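Local atomic coordinates of F-BAR domain only protein 1 (Danio rerio, PDB entry 5JP2), a protein that probably acts at an early step of clathrin-mediated endocytosis, and whose mu homology domain binds a peptide of Eps15. Residues Ala22-Asn28 with Val41-Leu47; Ser69-Ile75 with Gly256-Val262; Tyr164-Pro168 with Leu211-Pro216; Gly249-Leu254 with Lys272-Ala276. All coordinates share one frame; numbering follows the deposited sequence. Where two conformers were deposited one is given.

Interaction 1 of 4, residues Ala22-Asn28 with Val41-Leu47; sequences AITEYIN and VKITGDL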
loop_
_atom_site.group_PDB
_atom_site.type_symbol
_atom_site.label_atom_id
_atom_site.label_comp_id
_atom_site.label_asym_id
_atom_site.label_seq_id
_atom_site.Cartn_x
_atom_site.Cartn_y
_atom_site.Cartn_z
ATOM N N ALA B 22 9.227 -7.147 1.483
ATOM C CA ALA B 22 8.541 -5.901 1.166
ATOM C C ALA B 22 7.047 -6.153 1.155
ATOM O O ALA B 22 6.571 -7.065 0.480
ATOM C CB ALA B 22 8.980 -5.316 -0.177
ATOM N N ILE B 23 6.326 -5.337 1.909
ATOM C CA ILE B 23 4.878 -5.397 2.024
ATOM C C ILE B 23 4.345 -4.150 1.345
ATOM O O ILE B 23 4.647 -3.037 1.779
ATOM C CB ILE B 23 4.432 -5.466 3.491
ATOM C CG1 ILE B 23 4.947 -6.732 4.160
ATOM C CG2 ILE B 23 2.945 -5.397 3.608
ATOM C CD1 ILE B 23 4.615 -6.809 5.625
ATOM N N THR B 24 3.582 -4.333 0.270
ATOM C CA THR B 24 3.043 -3.251 -0.540
ATOM C C THR B 24 1.524 -3.348 -0.546
ATOM O O THR B 24 0.976 -4.417 -0.795
ATOM C CB THR B 24 3.583 -3.331 -1.956
ATOM O OG1 THR B 24 5.004 -3.366 -1.897
ATOM C CG2 THR B 24 3.165 -2.141 -2.750
ATOM N N GLU B 25 0.845 -2.249 -0.244
ATOM C CA GLU B 25 -0.604 -2.271 -0.132
ATOM C C GLU B 25 -1.230 -1.100 -0.870
ATOM O O GLU B 25 -0.745 0.020 -0.774
ATOM C CB GLU B 25 -1.036 -2.270 1.333
ATOM C CG GLU B 25 -0.797 -3.586 1.990
ATOM C CD GLU B 25 -1.344 -3.671 3.373
ATOM O OE1 GLU B 25 -1.935 -2.699 3.838
ATOM O OE2 GLU B 25 -1.165 -4.714 4.015
ATOM N N TYR B 26 -2.280 -1.373 -1.636
ATOM C CA TYR B 26 -3.098 -0.345 -2.262
ATOM C C TYR B 26 -4.488 -0.326 -1.641
ATOM O O TYR B 26 -5.044 -1.364 -1.291
ATOM C CB TYR B 26 -3.215 -0.554 -3.762
ATOM C CG TYR B 26 -1.927 -0.338 -4.474
ATOM C CD1 TYR B 26 -1.555 0.918 -4.906
ATOM C CD2 TYR B 26 -1.064 -1.388 -4.697
ATOM C CE1 TYR B 26 -0.359 1.111 -5.550
ATOM C CE2 TYR B 26 0.121 -1.208 -5.339
ATOM C CZ TYR B 26 0.476 0.038 -5.762
ATOM O OH TYR B 26 1.671 0.202 -6.414
ATOM N N ILE B 27 -5.054 0.863 -1.494
ATOM C CA ILE B 27 -6.344 0.993 -0.845
ATOM C C ILE B 27 -7.309 1.741 -1.751
ATOM O O ILE B 27 -6.999 2.821 -2.261
ATOM C CB ILE B 27 -6.229 1.659 0.542
ATOM C CG1 ILE B 27 -7.606 1.709 1.202
ATOM C CG2 ILE B 27 -5.567 3.018 0.464
ATOM C CD1 ILE B 27 -7.595 2.012 2.655
ATOM N N ASN B 28 -8.471 1.143 -1.963
ATOM C CA ASN B 28 -9.583 1.771 -2.647
ATOM C C ASN B 28 -10.657 2.058 -1.613
ATOM O O ASN B 28 -10.878 1.267 -0.703
ATOM C CB ASN B 28 -10.139 0.874 -3.748
ATOM C CG ASN B 28 -9.238 0.795 -4.949
ATOM O OD1 ASN B 28 -8.414 1.661 -5.180
ATOM N ND2 ASN B 28 -9.442 -0.212 -5.758
ATOM N N VAL B 41 -14.279 -0.011 1.937
ATOM C CA VAL B 41 -12.827 -0.051 1.828
ATOM C C VAL B 41 -12.370 -1.400 1.269
ATOM O O VAL B 41 -12.823 -2.451 1.728
ATOM C CB VAL B 41 -12.170 0.224 3.191
ATOM C CG1 VAL B 41 -10.670 0.106 3.076
ATOM C CG2 VAL B 41 -12.541 1.591 3.670
ATOM N N LYS B 42 -11.452 -1.367 0.301
ATOM C CA LYS B 42 -10.764 -2.559 -0.197
ATOM C C LYS B 42 -9.251 -2.341 -0.227
ATOM O O LYS B 42 -8.755 -1.466 -0.940
ATOM C CB LYS B 42 -11.248 -2.950 -1.597
ATOM C CG LYS B 42 -10.683 -4.300 -2.042
ATOM C CD LYS B 42 -11.133 -4.732 -3.419
ATOM C CE LYS B 42 -10.447 -3.939 -4.497
ATOM N NZ LYS B 42 -10.510 -4.611 -5.808
ATOM N N ILE B 43 -8.515 -3.161 0.509
ATOM C CA ILE B 43 -7.058 -3.135 0.503
ATOM C C ILE B 43 -6.541 -4.345 -0.254
ATOM O O ILE B 43 -6.992 -5.468 -0.025
ATOM C CB ILE B 43 -6.495 -3.100 1.930
ATOM C CG1 ILE B 43 -6.996 -1.859 2.658
ATOM C CG2 ILE B 43 -4.996 -3.112 1.890
ATOM C CD1 ILE B 43 -6.893 -1.961 4.118
ATOM N N THR B 44 -5.588 -4.117 -1.140
ATOM C CA THR B 44 -4.936 -5.171 -1.890
ATOM C C THR B 44 -3.439 -5.138 -1.616
ATOM O O THR B 44 -2.800 -4.093 -1.724
ATOM C CB THR B 44 -5.206 -5.002 -3.366
ATOM O OG1 THR B 44 -6.621 -4.998 -3.562
ATOM C CG2 THR B 44 -4.623 -6.155 -4.110
ATOM N N GLY B 45 -2.886 -6.278 -1.244
ATOM C CA GLY B 45 -1.510 -6.298 -0.803
ATOM C C GLY B 45 -0.677 -7.331 -1.515
ATOM O O GLY B 45 -1.188 -8.309 -2.058
ATOM N N ASP B 46 0.634 -7.119 -1.447
ATOM C CA ASP B 46 1.624 -7.984 -2.059
ATOM C C ASP B 46 2.804 -8.163 -1.111
ATOM O O ASP B 46 3.310 -7.187 -0.564
ATOM C CB ASP B 46 2.104 -7.407 -3.380
ATOM C CG ASP B 46 3.413 -8.009 -3.820
ATOM O OD1 ASP B 46 4.455 -7.380 -3.560
ATOM O OD2 ASP B 46 3.418 -9.108 -4.413
ATOM N N LEU B 47 3.249 -9.396 -0.929
ATOM C CA LEU B 47 4.454 -9.700 -0.166
ATOM C C LEU B 47 5.550 -10.201 -1.093
ATOM O O LEU B 47 5.399 -11.239 -1.732
ATOM C CB LEU B 47 4.174 -10.735 0.913
ATOM C CG LEU B 47 5.365 -11.207 1.738
ATOM C CD1 LEU B 47 5.983 -10.082 2.530
ATOM C CD2 LEU B 47 4.925 -12.305 2.668
HETATM O O HOH W 1 5.681 -5.822 -2.003
#

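Interaction 2 of 4, residues Ser69-Ile75 with Gly256-Val262; sequences SFRLVNI and GLDVELV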
loop_
_atom_site.group_PDB
_atom_site.type_symbol
_atom_site.label_atom_id
_atom_site.label_comp_id
_atom_site.label_asym_id
_atom_site.label_seq_id
_atom_site.Cartn_x
_atom_site.Cartn_y
_atom_site.Cartn_z
ATOM N N SER B 69 12.018 -20.540 6.247
ATOM C CA SER B 69 10.658 -20.624 6.743
ATOM C C SER B 69 10.228 -19.274 7.291
ATOM O O SER B 69 11.035 -18.573 7.892
ATOM C CB SER B 69 10.551 -21.672 7.828
ATOM O OG SER B 69 9.241 -21.687 8.362
ATOM N N PHE B 70 8.970 -18.893 7.073
ATOM C CA PHE B 70 8.495 -17.615 7.590
ATOM C C PHE B 70 7.055 -17.712 8.075
ATOM O O PHE B 70 6.359 -18.697 7.851
ATOM C CB PHE B 70 8.645 -16.500 6.563
ATOM C CG PHE B 70 7.765 -16.630 5.360
ATOM C CD1 PHE B 70 6.481 -16.114 5.367
ATOM C CD2 PHE B 70 8.239 -17.200 4.202
ATOM C CE1 PHE B 70 5.681 -16.199 4.265
ATOM C CE2 PHE B 70 7.438 -17.286 3.096
ATOM C CZ PHE B 70 6.152 -16.779 3.128
ATOM N N ARG B 71 6.626 -16.662 8.764
ATOM C CA ARG B 71 5.332 -16.596 9.423
ATOM C C ARG B 71 4.639 -15.281 9.086
ATOM O O ARG B 71 5.270 -14.222 9.112
ATOM C CB ARG B 71 5.533 -16.689 10.927
ATOM C CG ARG B 71 4.308 -16.924 11.735
ATOM C CD ARG B 71 4.581 -16.684 13.215
ATOM N NE ARG B 71 5.616 -17.565 13.739
ATOM C CZ ARG B 71 5.422 -18.828 14.093
ATOM N NH1 ARG B 71 4.226 -19.390 13.968
ATOM N NH2 ARG B 71 6.436 -19.534 14.560
ATOM N N LEU B 72 3.341 -15.334 8.795
ATOM C CA LEU B 72 2.529 -14.120 8.743
ATOM C C LEU B 72 1.821 -13.902 10.070
ATOM O O LEU B 72 1.244 -14.829 10.634
ATOM C CB LEU B 72 1.497 -14.193 7.629
ATOM C CG LEU B 72 1.967 -14.597 6.243
ATOM C CD1 LEU B 72 0.756 -14.739 5.363
ATOM C CD2 LEU B 72 2.911 -13.563 5.687
ATOM N N VAL B 73 1.826 -12.661 10.546
ATOM C CA VAL B 73 1.274 -12.338 11.852
ATOM C C VAL B 73 0.322 -11.164 11.732
ATOM O O VAL B 73 0.392 -10.378 10.787
ATOM C CB VAL B 73 2.372 -12.019 12.882
ATOM C CG1 VAL B 73 3.270 -13.212 13.088
ATOM C CG2 VAL B 73 3.179 -10.850 12.411
ATOM N N ASN B 74 -0.565 -11.054 12.724
ATOM C CA ASN B 74 -1.604 -10.025 12.770
ATOM C C ASN B 74 -2.429 -10.024 11.487
ATOM O O ASN B 74 -2.690 -8.982 10.888
ATOM C CB ASN B 74 -1.012 -8.642 13.041
ATOM C CG ASN B 74 -2.069 -7.619 13.399
ATOM O OD1 ASN B 74 -3.138 -7.965 13.900
ATOM N ND2 ASN B 74 -1.783 -6.352 13.132
ATOM N N ILE B 75 -2.850 -11.214 11.068
ATOM C CA ILE B 75 -3.536 -11.393 9.802
ATOM C C ILE B 75 -5.041 -11.528 9.973
ATOM O O ILE B 75 -5.728 -11.923 9.036
ATOM C CB ILE B 75 -2.960 -12.591 9.049
ATOM C CG1 ILE B 75 -3.038 -13.832 9.922
ATOM C CG2 ILE B 75 -1.522 -12.310 8.677
ATOM C CD1 ILE B 75 -2.734 -15.079 9.186
ATOM N N GLY B 256 -2.331 -4.262 8.683
ATOM C CA GLY B 256 -1.799 -4.752 9.928
ATOM C C GLY B 256 -0.944 -5.983 9.773
ATOM O O GLY B 256 -0.257 -6.363 10.723
ATOM N N LEU B 257 -0.993 -6.623 8.610
ATOM C CA LEU B 257 -0.199 -7.809 8.336
ATOM C C LEU B 257 1.288 -7.519 8.500
ATOM O O LEU B 257 1.772 -6.431 8.186
ATOM C CB LEU B 257 -0.491 -8.319 6.926
ATOM C CG LEU B 257 0.292 -9.511 6.378
ATOM C CD1 LEU B 257 -0.567 -10.252 5.430
ATOM C CD2 LEU B 257 1.535 -9.079 5.645
ATOM N N ASP B 258 2.012 -8.512 9.007
ATOM C CA ASP B 258 3.455 -8.417 9.155
ATOM C C ASP B 258 4.058 -9.798 8.912
ATOM O O ASP B 258 3.355 -10.808 8.922
ATOM C CB ASP B 258 3.821 -7.883 10.543
ATOM C CG ASP B 258 5.133 -7.159 10.560
ATOM O OD1 ASP B 258 5.825 -7.135 9.528
ATOM O OD2 ASP B 258 5.484 -6.625 11.622
ATOM N N VAL B 259 5.369 -9.837 8.690
ATOM C CA VAL B 259 6.074 -11.079 8.401
ATOM C C VAL B 259 7.292 -11.207 9.314
ATOM O O VAL B 259 7.979 -10.223 9.596
ATOM C CB VAL B 259 6.477 -11.144 6.914
ATOM C CG1 VAL B 259 7.441 -10.042 6.569
ATOM C CG2 VAL B 259 7.041 -12.493 6.576
ATOM N N GLU B 260 7.536 -12.412 9.812
ATOM C CA GLU B 260 8.731 -12.681 10.589
ATOM C C GLU B 260 9.247 -14.071 10.247
ATOM O O GLU B 260 8.473 -14.967 9.916
ATOM C CB GLU B 260 8.475 -12.558 12.092
ATOM C CG GLU B 260 7.702 -13.688 12.698
ATOM C CD GLU B 260 7.267 -13.399 14.119
ATOM O OE1 GLU B 260 7.249 -12.214 14.497
ATOM O OE2 GLU B 260 6.964 -14.354 14.864
ATOM N N LEU B 261 10.564 -14.238 10.300
ATOM C CA LEU B 261 11.176 -15.514 9.965
ATOM C C LEU B 261 11.020 -16.494 11.114
ATOM O O LEU B 261 10.851 -16.104 12.266
ATOM C CB LEU B 261 12.653 -15.342 9.652
ATOM C CG LEU B 261 13.025 -14.473 8.463
ATOM C CD1 LEU B 261 14.514 -14.612 8.167
ATOM C CD2 LEU B 261 12.204 -14.837 7.269
ATOM N N VAL B 262 11.075 -17.779 10.793
ATOM C CA VAL B 262 10.964 -18.840 11.788
ATOM C C VAL B 262 12.259 -19.623 11.735
ATOM O O VAL B 262 12.583 -20.235 10.710
ATOM C CB VAL B 262 9.764 -19.755 11.539
ATOM C CG1 VAL B 262 9.649 -20.749 12.654
ATOM C CG2 VAL B 262 8.505 -18.940 11.432
HETATM O O HOH W 2 13.916 -20.147 8.431
#

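Interaction 3 of 4, residues Tyr164-Pro168 with Leu211-Pro216; sequences YHCCP and LANLSP. With ZN (zinc ion), chain E.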
loop_
_atom_site.group_PDB
_atom_site.type_symbol
_atom_site.label_atom_id
_atom_site.label_comp_id
_atom_site.label_asym_id
_atom_site.label_seq_id
_atom_site.Cartn_x
_atom_site.Cartn_y
_atom_site.Cartn_z
ATOM N N TYR B 164 -11.839 16.489 5.731
ATOM C CA TYR B 164 -10.985 15.320 5.837
ATOM C C TYR B 164 -10.427 15.198 7.241
ATOM O O TYR B 164 -10.159 16.193 7.916
ATOM C CB TYR B 164 -9.847 15.351 4.817
ATOM C CG TYR B 164 -9.004 16.606 4.800
ATOM C CD1 TYR B 164 -7.884 16.736 5.607
ATOM C CD2 TYR B 164 -9.327 17.654 3.962
ATOM C CE1 TYR B 164 -7.123 17.871 5.570
ATOM C CE2 TYR B 164 -8.574 18.789 3.920
ATOM C CZ TYR B 164 -7.477 18.899 4.722
ATOM O OH TYR B 164 -6.734 20.048 4.665
ATOM N N HIS B 165 -10.295 13.965 7.684
ATOM C CA HIS B 165 -9.927 13.678 9.053
ATOM C C HIS B 165 -8.969 12.504 9.038
ATOM O O HIS B 165 -9.343 11.409 8.615
ATOM C CB HIS B 165 -11.187 13.371 9.865
ATOM C CG HIS B 165 -10.916 12.860 11.233
ATOM N ND1 HIS B 165 -10.031 13.461 12.094
ATOM C CD2 HIS B 165 -11.401 11.780 11.878
ATOM C CE1 HIS B 165 -9.983 12.769 13.217
ATOM N NE2 HIS B 165 -10.810 11.746 13.112
ATOM N N CYS B 166 -7.766 12.713 9.552
ATOM C CA CYS B 166 -6.762 11.665 9.652
ATOM C C CYS B 166 -6.769 11.229 11.101
ATOM O O CYS B 166 -6.386 11.993 11.985
ATOM C CB CYS B 166 -5.394 12.181 9.222
ATOM S SG CYS B 166 -4.096 11.016 9.351
ATOM N N CYS B 167 -7.137 9.989 11.342
ATOM C CA CYS B 167 -7.592 9.745 12.681
ATOM C C CYS B 167 -6.712 8.723 13.363
ATOM O O CYS B 167 -6.259 7.766 12.729
ATOM C CB CYS B 167 -9.042 9.233 12.661
ATOM S SG CYS B 167 -9.854 9.140 14.260
ATOM N N PRO B 168 -6.471 8.889 14.658
ATOM C CA PRO B 168 -5.643 7.912 15.377
ATOM C C PRO B 168 -6.301 6.554 15.493
ATOM O O PRO B 168 -5.607 5.535 15.495
ATOM C CB PRO B 168 -5.459 8.564 16.754
ATOM C CG PRO B 168 -5.782 10.028 16.541
ATOM C CD PRO B 168 -6.815 10.061 15.472
ATOM N N LEU B 211 -2.024 19.209 -0.475
ATOM C CA LEU B 211 -2.168 19.328 0.960
ATOM C C LEU B 211 -0.839 19.047 1.636
ATOM O O LEU B 211 -0.003 18.313 1.113
ATOM C CB LEU B 211 -3.214 18.350 1.486
ATOM C CG LEU B 211 -4.637 18.510 0.979
ATOM C CD1 LEU B 211 -5.525 17.519 1.645
ATOM C CD2 LEU B 211 -5.115 19.893 1.283
ATOM N N ALA B 212 -0.642 19.656 2.793
ATOM C CA ALA B 212 0.526 19.334 3.585
ATOM C C ALA B 212 0.421 17.896 4.065
ATOM O O ALA B 212 -0.657 17.311 4.086
ATOM C CB ALA B 212 0.648 20.277 4.778
ATOM N N ASN B 213 1.559 17.318 4.431
ATOM C CA ASN B 213 1.542 15.970 4.966
ATOM C C ASN B 213 0.603 15.905 6.159
ATOM O O ASN B 213 0.491 16.854 6.932
ATOM C CB ASN B 213 2.938 15.543 5.385
ATOM C CG ASN B 213 3.889 15.470 4.236
ATOM O OD1 ASN B 213 3.487 15.443 3.085
ATOM N ND2 ASN B 213 5.171 15.419 4.544
ATOM N N LEU B 214 -0.063 14.766 6.317
ATOM C CA LEU B 214 -1.040 14.590 7.376
ATOM C C LEU B 214 -0.565 13.550 8.357
ATOM O O LEU B 214 -0.003 12.527 7.967
ATOM C CB LEU B 214 -2.380 14.165 6.835
ATOM C CG LEU B 214 -2.920 15.047 5.738
ATOM C CD1 LEU B 214 -4.057 14.320 5.127
ATOM C CD2 LEU B 214 -3.346 16.368 6.305
ATOM N N SER B 215 -0.823 13.806 9.625
ATOM C CA SER B 215 -0.405 12.893 10.656
ATOM C C SER B 215 -1.536 12.685 11.650
ATOM O O SER B 215 -2.242 13.633 12.003
ATOM C CB SER B 215 0.830 13.447 11.374
ATOM O OG SER B 215 1.119 12.680 12.521
ATOM N N PRO B 216 -1.733 11.456 12.115
ATOM C CA PRO B 216 -2.755 11.231 13.141
ATOM C C PRO B 216 -2.386 11.824 14.482
ATOM O O PRO B 216 -3.269 12.005 15.323
ATOM C CB PRO B 216 -2.849 9.702 13.206
ATOM C CG PRO B 216 -1.531 9.217 12.689
ATOM C CD PRO B 216 -1.096 10.208 11.668
HETATM ZN ZN ZN E . -11.268 10.462 14.273
#

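Interaction 4 of 4, residues Gly249-Leu254 with Lys272-Ala276; sequences GSGASL and KKRFA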
loop_
_atom_site.group_PDB
_atom_site.type_symbol
_atom_site.label_atom_id
_atom_site.label_comp_id
_atom_site.label_asym_id
_atom_site.label_seq_id
_atom_site.Cartn_x
_atom_site.Cartn_y
_atom_site.Cartn_z
ATOM N N GLY B 249 2.338 6.367 1.853
ATOM C CA GLY B 249 2.848 6.178 3.192
ATOM C C GLY B 249 3.959 5.153 3.171
ATOM O O GLY B 249 4.169 4.455 2.184
ATOM N N SER B 250 4.720 5.125 4.256
ATOM C CA SER B 250 5.807 4.175 4.389
ATOM C C SER B 250 6.002 3.900 5.860
ATOM O O SER B 250 5.724 4.754 6.697
ATOM C CB SER B 250 7.107 4.698 3.790
ATOM O OG SER B 250 7.506 5.840 4.504
ATOM N N GLY B 251 6.503 2.713 6.169
ATOM C CA GLY B 251 6.834 2.362 7.525
ATOM C C GLY B 251 5.748 1.625 8.259
ATOM O O GLY B 251 5.990 1.127 9.359
ATOM N N ALA B 252 4.566 1.517 7.681
ATOM C CA ALA B 252 3.493 0.751 8.284
ATOM C C ALA B 252 2.675 0.122 7.174
ATOM O O ALA B 252 2.769 0.516 6.012
ATOM C CB ALA B 252 2.612 1.623 9.176
ATOM N N SER B 253 1.895 -0.882 7.542
ATOM C CA SER B 253 0.921 -1.474 6.653
ATOM C C SER B 253 -0.472 -1.015 7.062
ATOM O O SER B 253 -0.719 -0.694 8.223
ATOM C CB SER B 253 1.016 -2.996 6.670
ATOM O OG SER B 253 0.365 -3.532 7.792
ATOM N N LEU B 254 -1.373 -0.934 6.091
ATOM C CA LEU B 254 -2.749 -0.611 6.431
ATOM C C LEU B 254 -3.485 -1.819 6.985
ATOM O O LEU B 254 -4.249 -1.694 7.944
ATOM C CB LEU B 254 -3.479 -0.051 5.216
ATOM C CG LEU B 254 -2.828 1.194 4.633
ATOM C CD1 LEU B 254 -3.466 1.607 3.331
ATOM C CD2 LEU B 254 -2.911 2.299 5.655
ATOM N N LYS B 272 10.427 -3.674 4.274
ATOM C CA LYS B 272 9.961 -2.417 3.723
ATOM C C LYS B 272 8.444 -2.468 3.619
ATOM O O LYS B 272 7.892 -3.436 3.091
ATOM C CB LYS B 272 10.600 -2.176 2.360
ATOM C CG LYS B 272 10.363 -0.801 1.785
ATOM C CD LYS B 272 11.229 -0.543 0.567
ATOM C CE LYS B 272 10.981 0.842 -0.026
ATOM N NZ LYS B 272 11.800 1.126 -1.241
ATOM N N LYS B 273 7.776 -1.461 4.185
ATOM C CA LYS B 273 6.323 -1.346 4.171
ATOM C C LYS B 273 5.913 -0.058 3.478
ATOM O O LYS B 273 6.332 1.023 3.888
ATOM C CB LYS B 273 5.765 -1.378 5.586
ATOM C CG LYS B 273 6.280 -2.495 6.382
ATOM C CD LYS B 273 5.576 -2.592 7.685
ATOM C CE LYS B 273 6.284 -3.572 8.577
ATOM N NZ LYS B 273 5.434 -4.017 9.694
ATOM N N ARG B 274 5.102 -0.171 2.430
ATOM C CA ARG B 274 4.639 0.987 1.686
ATOM C C ARG B 274 3.181 0.818 1.285
ATOM O O ARG B 274 2.708 -0.292 1.051
ATOM C CB ARG B 274 5.489 1.236 0.446
ATOM C CG ARG B 274 5.524 0.089 -0.513
ATOM C CD ARG B 274 6.447 0.382 -1.676
ATOM N NE ARG B 274 6.327 -0.614 -2.734
ATOM C CZ ARG B 274 6.914 -0.515 -3.916
ATOM N NH1 ARG B 274 7.664 0.535 -4.191
ATOM N NH2 ARG B 274 6.751 -1.466 -4.823
ATOM N N PHE B 275 2.464 1.932 1.224
ATOM C CA PHE B 275 1.096 1.877 0.762
ATOM C C PHE B 275 0.765 3.116 -0.050
ATOM O O PHE B 275 1.428 4.144 0.049
ATOM C CB PHE B 275 0.133 1.691 1.928
ATOM C CG PHE B 275 0.176 2.779 2.948
ATOM C CD1 PHE B 275 -0.423 4.003 2.706
ATOM C CD2 PHE B 275 0.765 2.565 4.171
ATOM C CE1 PHE B 275 -0.414 4.989 3.652
ATOM C CE2 PHE B 275 0.775 3.548 5.124
ATOM C CZ PHE B 275 0.188 4.760 4.865
ATOM N N ALA B 276 -0.272 2.995 -0.868
ATOM C CA ALA B 276 -0.697 4.086 -1.723
ATOM C C ALA B 276 -2.193 3.976 -1.975
ATOM O O ALA B 276 -2.783 2.904 -1.880
ATOM C CB ALA B 276 0.061 4.087 -3.047
#

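Interaction 1 of 4, residues Ala22-Asn28 with Val41-Leu47
Six backbone hydrogen bonds tie Thr-24, Tyr-26 and Asn-28 to Asp-46, Thr-44 and Lys-42, the two strand segments running antiparallel at 161° with a closest axis approach of 4.5 Å. Each of these residues forms a hydrogen-bonded pair with its mate, for example Tyr-26 N to Thr-44 O at 2.8 Å. The non-hydrogen-bonded pairs between them bring the chains nearest at Glu-25 and Gly-45, whose CA atoms are 4.2 Å apart. Strands 17-31 and 39-52, consecutive in the chain, form a beta hairpin within the large mixed sheet.

On the buried face, Ile-27 has CG1 anti to the backbone N (chi1 -177°), which carries its CD1 to 3.6 Å from Val-41 CG1 and to 3.9 Å from Ile-43 CG1. An alanine at Ile-27 has neither CG1 nor CD1 and would probably leave a gap beside Val-41 CG1 and Ile-43 CG1. Farther along, Ile-23 CG1 rests on Leu-47 CD1 at 3.9 Å. Between these apolar groups lies Glu-25, with OE1 3.7 Å from Ile-43 CG2 and OE2 hydrogen-bonded to Ser-255 and Tyr-133. The other face is more polar: Asp-46 forms a salt bridge with Lys-132, and Thr-24 packs against an aromatic side chain of the bound peptide. The chemistry implies two unlike faces, one apolar around a buried carboxylate held by hydroxyls, the other polar and partly turned to the peptide.

Interaction 2 of 4, residues Ser69-Ile75 with Gly256-Val262
Val-262 fills a hollow along the side of Arg-71, its CG2 lying 3.8 Å from Arg-71 CB and equally near NH2 as the arginine chain, bent at chi3, passes the methyl group. The two side chains cross at about a right angle. Glu-260 runs beside Arg-71, pointing the same way, but its OE2 is 3.7 Å from Arg-71 NE, a long salt bridge, with the guanidinium and carboxylate planes almost perpendicular at 88°. The stronger charged partner of Arg-71 is Asp-101, bridged through NH1. A leucine at Arg-71 lacks the guanidinium and would probably leave Asp-101 without its positive mate, Glu-260 without its distant one and the Val-262 methyls less covered. Next along this face, Val-73 fits between two neighbours: CG2 meets Asp-258 CB at 3.6 Å, while CG1 faces Glu-260 CD at 4.1 Å.

On the buried face, Val-259 CG1 stands between the backbone N and the carbonyl carbon (chi1 63°), which leaves CG2 anti to the N as the bump that reaches Phe-70 CD1 at 3.9 Å. Leu-261 CD2 abuts Phe-70 CB at 4.0 Å, and Ile-75 CG2 meets Leu-257 CD1 beyond the last strand pair. Backbone bonds such as Arg-71 N to Glu-260 O, 2.8 Å, fix the antiparallel register that pairs these side chains.

Strand 258-261 is an edge strand of a four-stranded antiparallel sheet, with 69-73 between it and 99-104. On the Phe-70 and Val-259 face, Phe-70 and Leu-72 pack on strand 125-137, and Val-259 and Leu-261 on strands 17-31 and 266-283.

Interaction 3 of 4, residues Tyr164-Pro168 with Leu211-Pro216
Apolar contact dominates between Tyr-164 and Leu-211, where a CH-pi interaction brings the leucine methyl CD1 over one ring face, 4.1 Å from the ring centroid and 21° off its normal. The methyl is displaced toward the rim, and CD2 of the same leucine lies 3.8 Å from Tyr-164 OH. Tyr-164 CG stands between the backbone N and carbonyl carbon (chi1 53°), which swings the ring toward the loop; Leu-214 CD2 then approaches it obliquely, 4.1 Å from CE1.

Sulfur packing continues the contact. Cys-166 SG, anti to its own N, sits 3.7 Å from Pro-216 N and touches Pro-216 CD. At the end, the prolines meet through ring carbon and carbonyl, with Pro-168 CG 3.4 Å from Pro-216 O. No hydrogen bond spans the two segments, so CH-pi and van der Waals packing carry the contact.

Metal coordination belongs to the 164-168 segment: zinc is bound by His-165 NE2 at 1.8 Å and Cys-167 SG at 1.9 Å, side chains that do not pack on the loop. The other ring nitrogen, ND1, is hydrogen-bonded to Ser-223 OG, which restrains ring rotation.

Strand 157-166 lies between 145-154 and 223-231 in an antiparallel sheet, while 211-216 follows strand 206-210 of the large mixed sheet. Leu-145, which touches Cys-166 and Leu-214, and Val-179, which touches Leu-211 and Leu-214, flank the packing, so the contact bridges two sheets.

Interaction 4 of 4, residues Gly249-Leu254 with Lys272-Ala276
Phe-275 carries CG between its backbone N and carbonyl carbon (chi1 60°), a torsion that lays the ring over Gly-249, while Leu-254 keeps CG beside its own N (chi1 -58°) and comes in from the far side. Gly-249 CA lies 3.7 Å from the ring centroid on one face, offset toward the rim; Leu-254 CD2 stands 3.8 Å from it on the opposite face, 7° off the normal. In the plane of the ring, Ala-252 O meets the edge at CD2, 3.4 Å away. Because Gly-249 has no side chain, the ring can lie this close; a CB there would run into Phe-275 CZ.

Gly-249 and Phe-275 form an antiparallel hydrogen-bonded pair joining strands 242-250 and 266-283 of the large mixed sheet of this mu homology domain. Its two bonds are unequal: Gly-249 N reaches Phe-275 O at 3.0 Å, whereas Phe-275 N meets Gly-249 O at 3.2 Å from well above the carbonyl plane. Beyond the strand end, Gly-251 N bonds to Lys-273 O at 2.8 Å.

Lys-273 extends along the departing loop, CB 3.6 Å from Ala-252 O, and its NZ forms a salt bridge with Asp-258. On the other sheet face, Arg-274 turns to the bound peptide: NH2 is hydrogen-bonded to the peptide backbone, the guanidinium makes a cation-pi contact with an aromatic side chain of the peptide, and NE bonds to Thr-24 OG1.

Interactions 1 and 4 share the large mixed sheet, their centres about 9 Å apart, because strand 17-31 pairs with 266-283: Ile-23 N lies 2.7 Å from Lys-272 O. These two strands carry residues that touch the bound Eps15 peptide. Interaction 2, in a separate four-stranded sheet about 15 Å from each between centres, joins interaction 1 through Ile-23 and Leu-257 and interaction 4 through the Asp-258 to Lys-273 salt bridge. Interaction 3 lies away from the peptide-binding strands, at the zinc, about 28 Å from interaction 2 between centres, and touches none of the others. Along the chain interaction 1 closes first; interaction 2 encloses interaction 3 and crosses interaction 4.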